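Local coordinates for protein drebrin (PDB 5Y1Z) that probably binds actin in the developing brain, and carries an ADF-homology domain of the cofilin type, at residues 34-39 against 63-68; 84-89 against 117-122. One frame throughout, in Å; residues are numbered along the deposited sequence.

How the contacts relate
Both contacts belong to the five-stranded mixed sheet of the ADF-homology domain, whose strands run in the order 43-49, 31-36, 65-72, 81-88, 116-120. Contact 1 joins 31-36 to 65-72 antiparallel and closes before contact 2 opens along the chain; contact 2 joins 81-88 to the outermost strand 116-120 in parallel. Their centres lie about 11 Å apart. Strands 65-72 and 81-88 follow each other in sequence and are neighbours in the sheet, probably hydrogen-bonded from Gly68 O to Ile85 N (2.8 Å) and from Met66 O to Trp87 N (2.9 Å). Together the two contacts span the sheet from strand 31-36 to its parallel edge, the central scaffold of the cofilin-type domain.

Contact 1 (34-39 against 63-68); sequences YTYEDG and QKVMYG
Tyr36 and Tyr67 meet through their hydroxyls where strands 31-36 and 65-72 pair antiparallel inside the mixed sheet of the ADF-homology fold. The two OH atoms are 2.6 Å apart, a hydrogen bond in which either may be the donor. The rings are set obliquely, with planes at 69° and Tyr36 CZ lying in plane at the edge of Tyr67, 3.7 Å from its CE2. With CG anti to the carbonyl carbon (chi1 -58°), the Tyr36 side chain reaches across to the partner strand, and its own edge receives Val65 CG1, 3.6 Å from CE1. His103 ND1 also bonds to Tyr36 OH, and Cys100 of helix 94-101 packs against both tyrosines.

Further along, Tyr34 and Tyr67 form a hydrogen-bonded pair, with Tyr34 N bonding Tyr67 O at 176° and Tyr67 N returning the bond to Tyr34 O. The Tyr34 ring stacks with Phe111, while its hydroxyl bonds to Leu15 O.

Lys64 ties down the end of the strand pair. Its chain bends at chi3 and chi4, bringing NZ within 3.0 Å of Tyr36 O, a bond that clasps the main chain just where strand 31-36 gives way to loop. The same ammonium group, Lys64 NZ, donates to Thr35 OG1 at 3.1 Å. A methionine in place of Lys64 would probably leave both Tyr36 O and Thr35 OG1 without this donor and let the chain leaving the strand shift. Thr35 OG1, anti to its own backbone nitrogen, in turn donates to Val65 O at 2.9 Å.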
# COMPACT_ATOMS: atom_id res chain seq x y z
N TYR A 34 -12.76 4.38 14.70
CA TYR A 34 -12.54 3.14 13.96
C TYR A 34 -11.39 2.31 14.54
O TYR A 34 -10.54 2.82 15.27
CB TYR A 34 -12.22 3.42 12.48
CG TYR A 34 -13.14 4.42 11.80
CD1 TYR A 34 -14.31 3.98 11.19
CD2 TYR A 34 -12.84 5.78 11.76
CE1 TYR A 34 -15.16 4.85 10.57
CE2 TYR A 34 -13.70 6.67 11.13
CZ TYR A 34 -14.86 6.19 10.53
OH TYR A 34 -15.75 7.01 9.89
N THR A 35 -11.40 1.01 14.24
CA THR A 35 -10.40 0.09 14.77
C THR A 35 -10.34 -1.13 13.87
O THR A 35 -11.17 -1.30 12.97
CB THR A 35 -10.69 -0.30 16.23
OG1 THR A 35 -9.58 -1.04 16.76
CG2 THR A 35 -11.96 -1.15 16.32
N TYR A 36 -9.37 -2.00 14.13
CA TYR A 36 -9.28 -3.21 13.32
C TYR A 36 -10.18 -4.32 13.84
O TYR A 36 -10.42 -4.44 15.05
CB TYR A 36 -7.83 -3.71 13.25
CG TYR A 36 -6.86 -2.70 12.70
CD1 TYR A 36 -6.26 -1.76 13.51
CD2 TYR A 36 -6.55 -2.68 11.34
CE1 TYR A 36 -5.39 -0.82 12.99
CE2 TYR A 36 -5.66 -1.74 10.82
CZ TYR A 36 -5.10 -0.82 11.65
OH TYR A 36 -4.22 0.09 11.12
N GLU A 37 -10.69 -5.13 12.91
CA GLU A 37 -11.36 -6.35 13.30
C GLU A 37 -10.34 -7.39 13.73
O GLU A 37 -9.21 -7.42 13.23
CB GLU A 37 -12.21 -6.90 12.17
CG GLU A 37 -13.48 -7.56 12.67
CD GLU A 37 -14.66 -7.33 11.77
OE1 GLU A 37 -14.49 -7.42 10.53
OE2 GLU A 37 -15.77 -7.08 12.30
N ASP A 38 -10.73 -8.23 14.69
CA ASP A 38 -9.78 -9.14 15.32
C ASP A 38 -9.13 -10.05 14.30
O ASP A 38 -9.79 -10.58 13.40
CB ASP A 38 -10.49 -9.97 16.39
CG ASP A 38 -11.38 -9.13 17.29
OD1 ASP A 38 -11.08 -7.92 17.53
OD2 ASP A 38 -12.40 -9.69 17.75
N GLY A 39 -7.82 -10.22 14.44
CA GLY A 39 -7.06 -11.04 13.51
C GLY A 39 -7.19 -10.63 12.07
O GLY A 39 -7.25 -11.49 11.18
N GLN A 63 -5.74 -1.94 24.54
CA GLN A 63 -5.28 -3.14 23.86
C GLN A 63 -5.40 -3.02 22.36
O GLN A 63 -5.16 -4.00 21.65
CB GLN A 63 -6.06 -4.35 24.38
CG GLN A 63 -5.90 -4.61 25.90
CD GLN A 63 -6.84 -3.76 26.81
OE1 GLN A 63 -6.82 -2.52 26.77
NE2 GLN A 63 -7.66 -4.44 27.65
N LYS A 64 -5.79 -1.86 21.84
CA LYS A 64 -6.10 -1.72 20.43
C LYS A 64 -5.42 -0.52 19.79
O LYS A 64 -5.13 0.49 20.44
CB LYS A 64 -7.62 -1.62 20.19
CG LYS A 64 -8.37 -2.90 20.58
CD LYS A 64 -9.69 -3.05 19.83
CE LYS A 64 -9.62 -4.20 18.81
NZ LYS A 64 -8.80 -3.90 17.54
N VAL A 65 -5.13 -0.66 18.50
CA VAL A 65 -4.85 0.45 17.61
C VAL A 65 -6.17 0.98 17.07
O VAL A 65 -6.99 0.21 16.57
CB VAL A 65 -3.93 -0.00 16.47
CG1 VAL A 65 -3.70 1.12 15.49
CG2 VAL A 65 -2.60 -0.51 17.04
N MET A 66 -6.42 2.28 17.22
CA MET A 66 -7.68 2.87 16.79
C MET A 66 -7.42 4.22 16.12
O MET A 66 -6.38 4.86 16.34
CB MET A 66 -8.66 3.01 17.97
CG MET A 66 -8.83 1.74 18.80
SD MET A 66 -10.13 1.77 20.08
CE MET A 66 -10.28 3.47 20.33
N TYR A 67 -8.38 4.66 15.31
CA TYR A 67 -8.28 5.93 14.58
C TYR A 67 -9.50 6.78 14.89
O TYR A 67 -10.64 6.37 14.63
CB TYR A 67 -8.14 5.68 13.07
CG TYR A 67 -6.94 4.83 12.74
CD1 TYR A 67 -5.65 5.34 12.87
CD2 TYR A 67 -7.09 3.50 12.37
CE1 TYR A 67 -4.54 4.57 12.61
CE2 TYR A 67 -5.97 2.70 12.10
CZ TYR A 67 -4.70 3.25 12.23
OH TYR A 67 -3.56 2.49 11.98
N GLY A 68 -9.27 7.97 15.45
CA GLY A 68 -10.36 8.85 15.83
C GLY A 68 -10.51 10.04 14.90
O GLY A 68 -9.56 10.79 14.70

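Contact 2 (84-89 against 117-122); sequences LINWVG and IVNASS
Strands 84-88 and 117-120 run parallel, their axes 4.5 Å apart at closest approach and 21° from exact alignment, with Leu84 to Trp87 facing Ile117 to Ala120 in register. Both backbone polar atoms of Asn86 bond to strand 117-120, N donating to Val118 O and O accepting from Ala120 N. Its side chain repeats the link: ND2 reaches Asn119 OD1 at 2.8 Å in a nearly straight bond (171°). The acceptor lies in the plane of the Asn86 amide, yet ND2 stands above the Asn119 carbonyl plane, and the two amide planes are 77° apart. Beside them, Leu84 and Ile117 run alongside one another, CD2 of Leu84 4.1 Å from CD1 of Ile117, beneath Val107 and Ala108 of helix 104-110.

On the face bearing Ile85 and Trp87, Ala120 CB touches both, 3.8 Å from Ile85 CG2 and 3.8 Å from Trp87 CE3. With CG anti to the backbone N of Trp87, the indole spreads over the end of the strand: Ser121 CA sits above one face toward the rim, and Ser122 O approaches the edge. Phe60 stacks on this indole, and NE1 bonds to Glu61 O. Ser121 OG prolongs the strand pairing, donating to Val88 O at 2.9 Å in its carbonyl plane. Joined through helices 94-101 and 104-110, the two strands make the parallel edge of the otherwise antiparallel sheet characteristic of the ADF-homology fold.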
# COMPACT_ATOMS: atom_id res chain seq x y z
N LEU A 84 -7.32 13.69 13.07
CA LEU A 84 -7.25 12.24 13.12
C LEU A 84 -6.33 11.87 14.27
O LEU A 84 -5.14 12.21 14.26
CB LEU A 84 -6.75 11.66 11.80
CG LEU A 84 -6.61 10.13 11.76
CD1 LEU A 84 -8.01 9.55 11.78
CD2 LEU A 84 -5.86 9.68 10.55
N ILE A 85 -6.86 11.15 15.25
CA ILE A 85 -6.08 10.66 16.37
C ILE A 85 -5.59 9.27 16.02
O ILE A 85 -6.39 8.35 15.79
CB ILE A 85 -6.91 10.63 17.66
CG1 ILE A 85 -7.22 12.06 18.07
CG2 ILE A 85 -6.11 9.95 18.75
CD1 ILE A 85 -8.41 12.19 18.93
N ASN A 86 -4.27 9.13 15.93
CA ASN A 86 -3.59 7.86 15.72
C ASN A 86 -3.36 7.25 17.09
O ASN A 86 -2.33 7.50 17.74
CB ASN A 86 -2.30 8.09 14.96
CG ASN A 86 -1.48 6.85 14.82
OD1 ASN A 86 -2.03 5.76 14.62
ND2 ASN A 86 -0.16 6.99 14.89
N TRP A 87 -4.32 6.45 17.55
CA TRP A 87 -4.26 5.85 18.87
C TRP A 87 -3.58 4.48 18.86
O TRP A 87 -4.00 3.55 18.15
CB TRP A 87 -5.66 5.71 19.45
CG TRP A 87 -5.68 4.97 20.76
CD1 TRP A 87 -5.81 3.63 20.94
CD2 TRP A 87 -5.56 5.55 22.07
NE1 TRP A 87 -5.79 3.33 22.28
CE2 TRP A 87 -5.64 4.49 23.00
CE3 TRP A 87 -5.42 6.86 22.56
CZ2 TRP A 87 -5.58 4.70 24.38
CZ3 TRP A 87 -5.35 7.07 23.94
CH2 TRP A 87 -5.43 5.99 24.83
N VAL A 88 -2.56 4.34 19.69
CA VAL A 88 -1.94 3.05 19.91
C VAL A 88 -1.95 2.80 21.40
O VAL A 88 -1.29 3.51 22.16
CB VAL A 88 -0.52 2.98 19.35
CG1 VAL A 88 0.03 1.58 19.51
CG2 VAL A 88 -0.54 3.36 17.88
N GLY A 89 -2.73 1.81 21.82
CA GLY A 89 -2.81 1.52 23.24
C GLY A 89 -1.47 1.07 23.77
O GLY A 89 -0.69 0.41 23.09
N ILE A 117 -2.86 15.23 12.19
CA ILE A 117 -2.79 13.89 12.76
C ILE A 117 -2.07 13.99 14.09
O ILE A 117 -0.98 14.56 14.17
CB ILE A 117 -2.06 12.90 11.83
CG1 ILE A 117 -2.83 12.77 10.53
CG2 ILE A 117 -1.98 11.54 12.52
CD1 ILE A 117 -2.35 11.62 9.70
N VAL A 118 -2.69 13.43 15.13
CA VAL A 118 -2.19 13.49 16.50
C VAL A 118 -1.94 12.07 17.00
O VAL A 118 -2.88 11.28 17.11
CB VAL A 118 -3.19 14.23 17.40
CG1 VAL A 118 -2.77 14.19 18.84
CG2 VAL A 118 -3.38 15.64 16.90
N ASN A 119 -0.69 11.75 17.34
CA ASN A 119 -0.38 10.43 17.88
C ASN A 119 -0.67 10.38 19.38
O ASN A 119 -0.28 11.26 20.13
CB ASN A 119 1.08 10.07 17.64
CG ASN A 119 1.46 10.08 16.17
OD1 ASN A 119 0.70 9.63 15.31
ND2 ASN A 119 2.66 10.58 15.87
N ALA A 120 -1.30 9.29 19.82
CA ALA A 120 -1.81 9.24 21.18
C ALA A 120 -1.71 7.82 21.72
O ALA A 120 -1.96 6.85 20.99
CB ALA A 120 -3.26 9.71 21.26
N SER A 121 -1.31 7.71 22.99
CA SER A 121 -1.31 6.44 23.70
C SER A 121 -1.93 6.49 25.09
O SER A 121 -2.01 5.45 25.75
CB SER A 121 0.11 5.89 23.82
OG SER A 121 0.62 5.71 22.51
N SER A 122 -2.26 7.67 25.59
CA SER A 122 -3.06 7.77 26.79
C SER A 122 -4.07 8.87 26.52
O SER A 122 -3.92 9.64 25.58
CB SER A 122 -2.21 8.03 28.04
OG SER A 122 -1.86 9.38 28.14